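Local coordinates for glycine betaine, L-proline ABC transporter, glycine/betaine/L-proline-binding protein (ProX) (Borrelia burgdorferi, PDB 3TMG) that probably serves as the substrate-binding protein of an ABC importer, holding trimethyl glycine (glycine betaine) between its two lobes for uptake across the cell membrane, at residues Asp221-Tyr226 with Pro272-Thr277; Asn33-Val38 with Tyr226-Phe231; Ser111-Leu116 with Leu196-Leu201. All blocks are in the same frame, centred on the assembly; numbering follows the deposited sequence.

Contacts 1 and 2 lie side by side on one flank of the chain, their centres 10 Å apart, and both draw on helix 222-230. They share Tyr-226, and Pro-272 CD of contact 1 packs on Val-227 CG2 of contact 2 at 4.3 Å, which makes the surface contact continuous with the buried one. Contact 3 lies on the opposite side of the chain's centre, 46 Å from contact 1 and 37 Å from contact 2, centre to centre. Trimethyl glycine is bound in the region between. The side chains of Phe-231 in contact 2 and Asp-198 in contact 3 each remain about 13 Å from it, and at that distance neither touches the ligand.

Contact 1 of 3, residues Asp221-Tyr226 with Pro272-Thr277; sequences DFDAYY and PEKYKT
Pro-272 lies over one face of the Tyr-226 ring, its CG 4.0 Å from the centroid of that ring and near the normal, a CH-pi contact. The two side chains overlap head to tail. Tyr-226 reaches the proline because its CG is anti to the backbone N (chi1 -177°), and its hydroxyl continues to two waters, one bridging to Lys-276 NZ and the other to Glu-273 N. The ammonium of Lys-276 is also held by the carbonyls of Lys-268 and Val-271. One helical turn earlier, Asp-223 meets Tyr-275 at about a right angle, carboxylate and ring planes 86° apart. Tyr-275 OH donates to Asp-223 OD2 at 2.6 Å; the acceptor lies at the ring's edge, whereas the donor comes from 45° out of the carboxylate plane. Lys-274, its chain bent at chi3, adds a salt bridge whose hydrogen bond, NZ to the same OD2 at 3.3 Å, is weak. Two donors thus converge on one oxygen, probably favouring the ionised carboxylate. At the start of the helix, Asp-221 OD1 accepts from Ala-224 N at 3.1 Å, the classic N-cap. This is surface packing of a capped helix against the C-terminal tail of a periplasmic-binding-protein fold.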
loop_
_atom_site.group_PDB
_atom_site.type_symbol
_atom_site.label_atom_id
_atom_site.label_comp_id
_atom_site.label_asym_id
_atom_site.label_seq_id
_atom_site.Cartn_x
_atom_site.Cartn_y
_atom_site.Cartn_z
ATOM N N ASP A 221 -19.443 -14.840 -9.568
ATOM C CA ASP A 221 -18.274 -15.665 -9.752
ATOM C C ASP A 221 -17.759 -16.038 -8.373
ATOM O O ASP A 221 -16.908 -15.359 -7.794
ATOM C CB ASP A 221 -17.214 -14.927 -10.581
ATOM C CG ASP A 221 -16.012 -15.788 -10.906
ATOM O OD1 ASP A 221 -15.868 -16.912 -10.353
ATOM O OD2 ASP A 221 -15.189 -15.320 -11.726
ATOM N N PHE A 222 -18.308 -17.115 -7.838
ATOM C CA PHE A 222 -17.955 -17.510 -6.507
ATOM C C PHE A 222 -16.500 -17.920 -6.350
ATOM O O PHE A 222 -15.918 -17.707 -5.279
ATOM C CB PHE A 222 -18.884 -18.627 -5.971
ATOM C CG PHE A 222 -18.658 -18.905 -4.514
ATOM C CD1 PHE A 222 -18.803 -17.889 -3.584
ATOM C CD2 PHE A 222 -18.217 -20.149 -4.080
ATOM C CE1 PHE A 222 -18.548 -18.112 -2.225
ATOM C CE2 PHE A 222 -17.998 -20.396 -2.732
ATOM C CZ PHE A 222 -18.158 -19.381 -1.804
ATOM N N ASP A 223 -15.918 -18.532 -7.382
ATOM C CA ASP A 223 -14.497 -18.881 -7.347
ATOM C C ASP A 223 -13.598 -17.646 -7.193
ATOM O O ASP A 223 -12.612 -17.683 -6.406
ATOM C CB ASP A 223 -14.110 -19.681 -8.587
ATOM C CG ASP A 223 -14.709 -21.089 -8.584
ATOM O OD1 ASP A 223 -15.170 -21.569 -7.530
ATOM O OD2 ASP A 223 -14.710 -21.698 -9.648
ATOM N N ALA A 224 -13.922 -16.565 -7.921
ATOM C CA ALA A 224 -13.134 -15.324 -7.821
ATOM C C ALA A 224 -13.352 -14.681 -6.462
ATOM O O ALA A 224 -12.399 -14.240 -5.840
ATOM C CB ALA A 224 -13.441 -14.316 -8.935
ATOM N N TYR A 225 -14.607 -14.642 -6.008
ATOM C CA TYR A 225 -14.931 -14.182 -4.647
ATOM C C TYR A 225 -14.124 -14.921 -3.586
ATOM O O TYR A 225 -13.545 -14.292 -2.688
ATOM C CB TYR A 225 -16.429 -14.347 -4.390
ATOM C CG TYR A 225 -16.873 -13.891 -3.024
ATOM C CD1 TYR A 225 -16.811 -14.752 -1.927
ATOM C CD2 TYR A 225 -17.331 -12.591 -2.818
ATOM C CE1 TYR A 225 -17.206 -14.330 -0.650
ATOM C CE2 TYR A 225 -17.742 -12.163 -1.555
ATOM C CZ TYR A 225 -17.686 -13.036 -0.472
ATOM O OH TYR A 225 -18.070 -12.629 0.807
ATOM N N TYR A 226 -14.070 -16.245 -3.701
ATOM C CA TYR A 226 -13.361 -17.087 -2.742
ATOM C C TYR A 226 -11.890 -16.691 -2.647
ATOM O O TYR A 226 -11.371 -16.560 -1.547
ATOM C CB TYR A 226 -13.521 -18.567 -3.145
ATOM C CG TYR A 226 -12.892 -19.579 -2.213
ATOM C CD1 TYR A 226 -11.497 -19.699 -2.122
ATOM C CD2 TYR A 226 -13.699 -20.451 -1.433
ATOM C CE1 TYR A 226 -10.917 -20.627 -1.279
ATOM C CE2 TYR A 226 -13.129 -21.398 -0.602
ATOM C CZ TYR A 226 -11.750 -21.492 -0.546
ATOM O OH TYR A 226 -11.193 -22.416 0.312
ATOM N N PRO A 272 -10.097 -22.330 -4.092
ATOM C CA PRO A 272 -11.048 -23.410 -3.797
ATOM C C PRO A 272 -10.397 -24.783 -3.966
ATOM O O PRO A 272 -9.475 -24.954 -4.777
ATOM C CB PRO A 272 -12.154 -23.200 -4.865
ATOM C CG PRO A 272 -12.078 -21.732 -5.171
ATOM C CD PRO A 272 -10.602 -21.451 -5.162
ATOM N N GLU A 273 -10.903 -25.749 -3.205
ATOM C CA GLU A 273 -10.423 -27.130 -3.200
ATOM C C GLU A 273 -10.118 -27.667 -4.598
ATOM O O GLU A 273 -9.030 -28.178 -4.864
ATOM C CB GLU A 273 -11.488 -28.012 -2.504
ATOM C CG GLU A 273 -11.114 -29.474 -2.369
ATOM C CD GLU A 273 -9.813 -29.675 -1.624
ATOM O OE1 GLU A 273 -9.548 -28.955 -0.643
ATOM O OE2 GLU A 273 -9.058 -30.576 -2.028
ATOM N N LYS A 274 -11.126 -27.554 -5.462
ATOM C CA LYS A 274 -11.105 -27.853 -6.894
ATOM C C LYS A 274 -9.783 -27.501 -7.624
ATOM O O LYS A 274 -9.351 -28.221 -8.517
ATOM C CB LYS A 274 -12.177 -26.943 -7.476
ATOM C CG LYS A 274 -13.154 -27.456 -8.488
ATOM C CD LYS A 274 -13.657 -26.199 -9.190
ATOM C CE LYS A 274 -15.165 -26.202 -9.415
ATOM N NZ LYS A 274 -15.588 -24.831 -9.836
ATOM N N TYR A 275 -9.181 -26.368 -7.266
ATOM C CA TYR A 275 -8.023 -25.787 -7.986
ATOM C C TYR A 275 -6.662 -26.036 -7.340
ATOM O O TYR A 275 -5.629 -25.681 -7.928
ATOM C CB TYR A 275 -8.160 -24.256 -8.064
ATOM C CG TYR A 275 -9.341 -23.768 -8.849
ATOM C CD1 TYR A 275 -9.256 -23.599 -10.228
ATOM C CD2 TYR A 275 -10.552 -23.501 -8.223
ATOM C CE1 TYR A 275 -10.343 -23.151 -10.962
ATOM C CE2 TYR A 275 -11.653 -23.061 -8.939
ATOM C CZ TYR A 275 -11.542 -22.867 -10.300
ATOM O OH TYR A 275 -12.634 -22.431 -11.029
ATOM N N LYS A 276 -6.654 -26.605 -6.135
ATOM C CA LYS A 276 -5.442 -26.608 -5.321
ATOM C C LYS A 276 -4.308 -27.359 -6.014
ATOM O O LYS A 276 -3.155 -26.917 -5.972
ATOM C CB LYS A 276 -5.676 -27.142 -3.892
ATOM C CG LYS A 276 -6.694 -26.364 -3.083
ATOM C CD LYS A 276 -6.635 -26.711 -1.580
ATOM C CE LYS A 276 -7.767 -26.068 -0.789
ATOM N NZ LYS A 276 -7.499 -24.659 -0.370
ATOM N N THR A 277 -4.622 -28.454 -6.695
ATOM C CA THR A 277 -3.564 -29.228 -7.340
ATOM C C THR A 277 -2.930 -28.543 -8.555
ATOM O O THR A 277 -1.813 -28.905 -8.932
ATOM C CB THR A 277 -3.978 -30.667 -7.680
ATOM O OG1 THR A 277 -5.018 -30.656 -8.664
ATOM C CG2 THR A 277 -4.451 -31.349 -6.445
HETATM O O HOH W 1 -8.796 -22.505 0.931
HETATM O O HOH W 2 -12.154 -25.247 -0.462
#

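Contact 2 of 3, residues Asn33-Val38 with Tyr226-Phe231; sequences NVLKVV and YVFDHF
Leu-35 makes most of the contact from helix 33-38, packing on Phe-231, Val-227 and Phe-228. Its CB points toward the second helix, and with CG anti to the carbonyl carbon (chi1 -76°) the branch point arrives beside Phe-231, CG lying 4.1 Å from Phe-231 CD1. There the chain forks. Leu-35 CD1 settles over one face of the Phe-231 ring, 4.2 Å from its centroid in a CH-pi contact, somewhat displaced toward the rim; the same methyl also approaches Phe-228 CD1 obliquely at 4.5 Å. The other methyl, Leu-35 CD2, touches Phe-231 CD1 at 3.7 Å and also reaches Val-227 CG1 at 4.0 Å, the leucine and valine side chains reaching past one another from opposing helices. The two helices belong to one lobe of the periplasmic-binding-protein fold; the segments 33-38 and 226-230 run roughly antiparallel (142°), their axes 11.7 Å apart at closest approach, a wide spacing bridged by Leu-35 and Phe-231. Val-38, one turn beyond Leu-35, adds a looser touch from its CG1 to Val-227 CG1 at 4.3 Å. Phe-231 follows directly after the helix, and with its CG anti to the backbone N (chi1 172°) the ring is carried toward Leu-35. Trp-270 packs edge-to-face with that ring, while Met-42 also covers Val-227 and Leu-91 meets Phe-228.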
loop_
_atom_site.group_PDB
_atom_site.type_symbol
_atom_site.label_atom_id
_atom_site.label_comp_id
_atom_site.label_asym_id
_atom_site.label_seq_id
_atom_site.Cartn_x
_atom_site.Cartn_y
_atom_site.Cartn_z
ATOM N N ASN A 33 -0.005 -8.325 -8.618
ATOM C CA ASN A 33 0.658 -9.256 -9.539
ATOM C C ASN A 33 0.663 -10.709 -9.059
ATOM O O ASN A 33 0.439 -11.625 -9.865
ATOM C CB ASN A 33 2.076 -8.779 -9.893
ATOM C CG ASN A 33 2.084 -7.748 -11.017
ATOM O OD1 ASN A 33 2.166 -8.122 -12.173
ATOM N ND2 ASN A 33 2.055 -6.434 -10.680
ATOM N N VAL A 34 0.848 -10.918 -7.764
ATOM C CA VAL A 34 0.688 -12.297 -7.210
ATOM C C VAL A 34 -0.727 -12.830 -7.492
ATOM O O VAL A 34 -0.857 -13.925 -8.030
ATOM C CB VAL A 34 0.975 -12.370 -5.703
ATOM C CG1 VAL A 34 0.503 -13.724 -5.103
ATOM C CG2 VAL A 34 2.465 -12.199 -5.473
ATOM N N LEU A 35 -1.767 -12.057 -7.162
ATOM C CA LEU A 35 -3.134 -12.510 -7.436
ATOM C C LEU A 35 -3.425 -12.678 -8.930
ATOM O O LEU A 35 -4.147 -13.606 -9.353
ATOM C CB LEU A 35 -4.167 -11.639 -6.736
ATOM C CG LEU A 35 -4.304 -11.896 -5.223
ATOM C CD1 LEU A 35 -5.521 -11.158 -4.670
ATOM C CD2 LEU A 35 -4.430 -13.376 -4.818
ATOM N N LYS A 36 -2.829 -11.816 -9.753
ATOM C CA LYS A 36 -2.954 -12.010 -11.178
ATOM C C LYS A 36 -2.463 -13.424 -11.591
ATOM O O LYS A 36 -3.117 -14.130 -12.365
ATOM C CB LYS A 36 -2.162 -10.930 -11.912
ATOM C CG LYS A 36 -2.324 -11.035 -13.419
ATOM C CD LYS A 36 -1.581 -9.864 -14.047
ATOM C CE LYS A 36 -0.949 -10.332 -15.305
ATOM N NZ LYS A 36 -1.599 -9.633 -16.426
ATOM N N VAL A 37 -1.291 -13.803 -11.101
ATOM C CA VAL A 37 -0.694 -15.128 -11.384
ATOM C C VAL A 37 -1.584 -16.269 -10.867
ATOM O O VAL A 37 -1.840 -17.236 -11.576
ATOM C CB VAL A 37 0.745 -15.208 -10.814
ATOM C CG1 VAL A 37 1.296 -16.626 -10.938
ATOM C CG2 VAL A 37 1.638 -14.227 -11.582
ATOM N N VAL A 38 -2.082 -16.131 -9.642
ATOM C CA VAL A 38 -3.011 -17.102 -9.064
ATOM C C VAL A 38 -4.266 -17.301 -9.951
ATOM O O VAL A 38 -4.591 -18.460 -10.323
ATOM C CB VAL A 38 -3.399 -16.673 -7.639
ATOM C CG1 VAL A 38 -4.484 -17.581 -7.104
ATOM C CG2 VAL A 38 -2.161 -16.688 -6.746
ATOM N N TYR A 226 -14.070 -16.245 -3.701
ATOM C CA TYR A 226 -13.361 -17.087 -2.742
ATOM C C TYR A 226 -11.890 -16.691 -2.647
ATOM O O TYR A 226 -11.371 -16.560 -1.547
ATOM C CB TYR A 226 -13.521 -18.567 -3.145
ATOM C CG TYR A 226 -12.892 -19.579 -2.213
ATOM C CD1 TYR A 226 -11.497 -19.699 -2.122
ATOM C CD2 TYR A 226 -13.699 -20.451 -1.433
ATOM C CE1 TYR A 226 -10.917 -20.627 -1.279
ATOM C CE2 TYR A 226 -13.129 -21.398 -0.602
ATOM C CZ TYR A 226 -11.750 -21.492 -0.546
ATOM O OH TYR A 226 -11.193 -22.416 0.312
ATOM N N VAL A 227 -11.221 -16.458 -3.788
ATOM C CA VAL A 227 -9.815 -16.063 -3.749
ATOM C C VAL A 227 -9.652 -14.698 -3.047
ATOM O O VAL A 227 -8.799 -14.544 -2.159
ATOM C CB VAL A 227 -9.191 -16.027 -5.153
ATOM C CG1 VAL A 227 -7.758 -15.550 -5.090
ATOM C CG2 VAL A 227 -9.283 -17.413 -5.793
ATOM N N PHE A 228 -10.463 -13.709 -3.428
ATOM C CA PHE A 228 -10.419 -12.424 -2.728
ATOM C C PHE A 228 -10.661 -12.596 -1.213
ATOM O O PHE A 228 -10.015 -11.920 -0.373
ATOM C CB PHE A 228 -11.436 -11.423 -3.318
ATOM C CG PHE A 228 -11.022 -10.817 -4.664
ATOM C CD1 PHE A 228 -9.867 -10.036 -4.775
ATOM C CD2 PHE A 228 -11.806 -10.996 -5.794
ATOM C CE1 PHE A 228 -9.497 -9.459 -5.998
ATOM C CE2 PHE A 228 -11.437 -10.433 -7.033
ATOM C CZ PHE A 228 -10.290 -9.647 -7.128
ATOM N N ASP A 229 -11.575 -13.499 -0.871
ATOM C CA ASP A 229 -11.965 -13.703 0.532
ATOM C C ASP A 229 -10.870 -14.433 1.341
ATOM O O ASP A 229 -10.780 -14.253 2.559
ATOM C CB ASP A 229 -13.292 -14.484 0.555
ATOM C CG ASP A 229 -14.005 -14.429 1.904
ATOM O OD1 ASP A 229 -13.893 -13.450 2.677
ATOM O OD2 ASP A 229 -14.691 -15.402 2.187
ATOM N N HIS A 230 -10.018 -15.214 0.675
ATOM C CA HIS A 230 -8.997 -16.011 1.345
ATOM C C HIS A 230 -7.594 -15.487 1.245
ATOM O O HIS A 230 -6.725 -15.932 1.981
ATOM C CB HIS A 230 -9.043 -17.492 0.865
ATOM C CG HIS A 230 -10.269 -18.243 1.341
ATOM N ND1 HIS A 230 -11.473 -18.116 0.743
ATOM C CD2 HIS A 230 -10.440 -19.155 2.395
ATOM C CE1 HIS A 230 -12.367 -18.912 1.391
ATOM N NE2 HIS A 230 -11.725 -19.534 2.392
ATOM N N PHE A 231 -7.333 -14.515 0.366
ATOM C CA PHE A 231 -5.988 -13.957 0.223
ATOM C C PHE A 231 -5.520 -13.334 1.559
ATOM O O PHE A 231 -6.175 -12.445 2.083
ATOM C CB PHE A 231 -5.988 -12.896 -0.872
ATOM C CG PHE A 231 -4.695 -12.125 -0.971
ATOM C CD1 PHE A 231 -3.518 -12.783 -1.280
ATOM C CD2 PHE A 231 -4.668 -10.745 -0.747
ATOM C CE1 PHE A 231 -2.317 -12.063 -1.369
ATOM C CE2 PHE A 231 -3.463 -10.007 -0.832
ATOM C CZ PHE A 231 -2.302 -10.668 -1.140
#

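Contact 3 of 3, residues Ser111-Leu116 with Leu196-Leu201; sequences SSISEL and LDDPDL
Ser-112 and Asp-197 form a single beta bridge, their CA atoms 4.2 Å apart, where two loops meet just past the ends of strands 88-105 and 193-195 in the second lobe of the binding-protein fold. Two backbone bonds clamp it: Asp-197 N donates to Ser-111 O at 2.8 Å, almost straight at 177°, and Ile-113 N to Asp-197 O at 3.0 Å, in the carbonyl plane. The tight part lies where Leu-196, Ile-113 and Leu-116 gather. Leu-196 crosses Leu-116 at a slant, their CD1 methyls 3.8 Å apart, and its CB meets Ile-113 CG1 at 4.1 Å. Phe-102 and Val-104 of strand 88-105 line this apolar side. Ile-113 also runs alongside Asp-198, whose carboxylate is occupied by the Tyr-147 hydroxyl and the backbone of Ile-202 and Met-203. The looser side is formed by exposed Ser-111 and Asp-197, with Asp-197 CB 3.4 Å from Ser-111 O. Ser-112 OG, anti to the backbone N (chi1 -168°), makes a weak, long bond to Asp-197 O (3.5 Å) and lies 3.9 Å from Pro-199 CD. The loop is braced from within by Glu-115, whose OE1 takes Ser-111 N at 2.6 Å nearly end-on and Ser-112 N from above its carboxylate plane.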
loop_
_atom_site.group_PDB
_atom_site.type_symbol
_atom_site.label_atom_id
_atom_site.label_comp_id
_atom_site.label_asym_id
_atom_site.label_seq_id
_atom_site.Cartn_x
_atom_site.Cartn_y
_atom_site.Cartn_z
ATOM N N SER A 111 12.214 13.485 18.288
ATOM C CA SER A 111 11.438 12.285 18.489
ATOM C C SER A 111 9.957 12.419 18.173
ATOM O O SER A 111 9.303 11.419 18.069
ATOM C CB SER A 111 11.594 11.800 19.920
ATOM O OG SER A 111 12.877 11.207 20.064
ATOM N N SER A 112 9.459 13.647 18.030
ATOM C CA SER A 112 8.034 13.888 17.892
ATOM C C SER A 112 7.666 14.834 16.743
ATOM O O SER A 112 8.450 15.668 16.354
ATOM C CB SER A 112 7.492 14.477 19.186
ATOM O OG SER A 112 6.093 14.445 19.118
ATOM N N ILE A 113 6.456 14.698 16.205
ATOM C CA ILE A 113 5.983 15.569 15.163
ATOM C C ILE A 113 5.978 17.023 15.667
ATOM O O ILE A 113 6.332 17.927 14.933
ATOM C CB ILE A 113 4.557 15.182 14.676
ATOM C CG1 ILE A 113 4.602 13.881 13.854
ATOM C CG2 ILE A 113 3.967 16.321 13.835
ATOM C CD1 ILE A 113 3.223 13.441 13.339
ATOM N N SER A 114 5.594 17.248 16.922
ATOM C CA SER A 114 5.570 18.632 17.411
ATOM C C SER A 114 6.964 19.291 17.477
ATOM O O SER A 114 7.082 20.533 17.392
ATOM C CB SER A 114 4.889 18.712 18.771
ATOM O OG SER A 114 5.614 17.918 19.690
ATOM N N GLU A 115 8.024 18.488 17.586
ATOM C CA GLU A 115 9.387 19.069 17.647
ATOM C C GLU A 115 9.842 19.614 16.297
ATOM O O GLU A 115 10.892 20.231 16.192
ATOM C CB GLU A 115 10.371 18.034 18.162
ATOM C CG GLU A 115 10.056 17.633 19.574
ATOM C CD GLU A 115 11.031 16.619 20.089
ATOM O OE1 GLU A 115 11.295 15.622 19.396
ATOM O OE2 GLU A 115 11.541 16.813 21.193
ATOM N N LEU A 116 9.044 19.386 15.259
ATOM C CA LEU A 116 9.340 19.957 13.955
ATOM C C LEU A 116 9.110 21.479 13.953
ATOM O O LEU A 116 9.647 22.187 13.102
ATOM C CB LEU A 116 8.463 19.303 12.882
ATOM C CG LEU A 116 8.829 17.873 12.508
ATOM C CD1 LEU A 116 7.716 17.237 11.680
ATOM C CD2 LEU A 116 10.144 17.864 11.732
ATOM N N LEU A 196 8.418 9.525 13.702
ATOM C CA LEU A 196 8.250 10.494 14.768
ATOM C C LEU A 196 6.984 10.159 15.543
ATOM O O LEU A 196 5.991 9.675 14.973
ATOM C CB LEU A 196 8.173 11.915 14.177
ATOM C CG LEU A 196 9.379 12.449 13.397
ATOM C CD1 LEU A 196 9.082 13.874 12.919
ATOM C CD2 LEU A 196 10.655 12.470 14.247
ATOM N N ASP A 197 6.999 10.445 16.840
ATOM C CA ASP A 197 5.817 10.273 17.679
ATOM C C ASP A 197 4.652 11.154 17.192
ATOM O O ASP A 197 4.858 12.262 16.748
ATOM C CB ASP A 197 6.154 10.611 19.160
ATOM C CG ASP A 197 7.082 9.570 19.809
ATOM O OD1 ASP A 197 7.256 8.444 19.259
ATOM O OD2 ASP A 197 7.640 9.874 20.879
ATOM N N ASP A 198 3.434 10.656 17.334
ATOM C CA ASP A 198 2.232 11.305 16.814
ATOM C C ASP A 198 1.245 11.312 17.992
ATOM O O ASP A 198 0.389 10.409 18.113
ATOM C CB ASP A 198 1.760 10.477 15.596
ATOM C CG ASP A 198 0.362 10.859 15.070
ATOM O OD1 ASP A 198 -0.119 12.022 15.301
ATOM O OD2 ASP A 198 -0.217 9.957 14.381
ATOM N N PRO A 199 1.388 12.308 18.898
ATOM C CA PRO A 199 0.738 12.289 20.239
ATOM C C PRO A 199 -0.761 12.103 20.159
ATOM O O PRO A 199 -1.359 11.450 21.027
ATOM C CB PRO A 199 1.008 13.689 20.805
ATOM C CG PRO A 199 2.160 14.237 20.015
ATOM C CD PRO A 199 2.362 13.414 18.771
ATOM N N ASP A 200 -1.367 12.717 19.155
ATOM C CA ASP A 200 -2.815 12.686 19.031
ATOM C C ASP A 200 -3.321 11.672 17.991
ATOM O O ASP A 200 -4.536 11.593 17.705
ATOM C CB ASP A 200 -3.335 14.096 18.793
ATOM C CG ASP A 200 -3.204 14.965 20.037
ATOM O OD1 ASP A 200 -2.880 14.435 21.108
ATOM O OD2 ASP A 200 -3.456 16.175 19.960
ATOM N N LEU A 201 -2.382 10.871 17.471
ATOM C CA LEU A 201 -2.682 9.714 16.605
ATOM C C LEU A 201 -3.422 10.123 15.324
ATOM O O LEU A 201 -4.279 9.418 14.863
ATOM C CB LEU A 201 -3.502 8.632 17.360
ATOM C CG LEU A 201 -3.154 7.180 17.002
ATOM C CD1 LEU A 201 -1.755 6.868 17.523
ATOM C CD2 LEU A 201 -4.175 6.228 17.619
#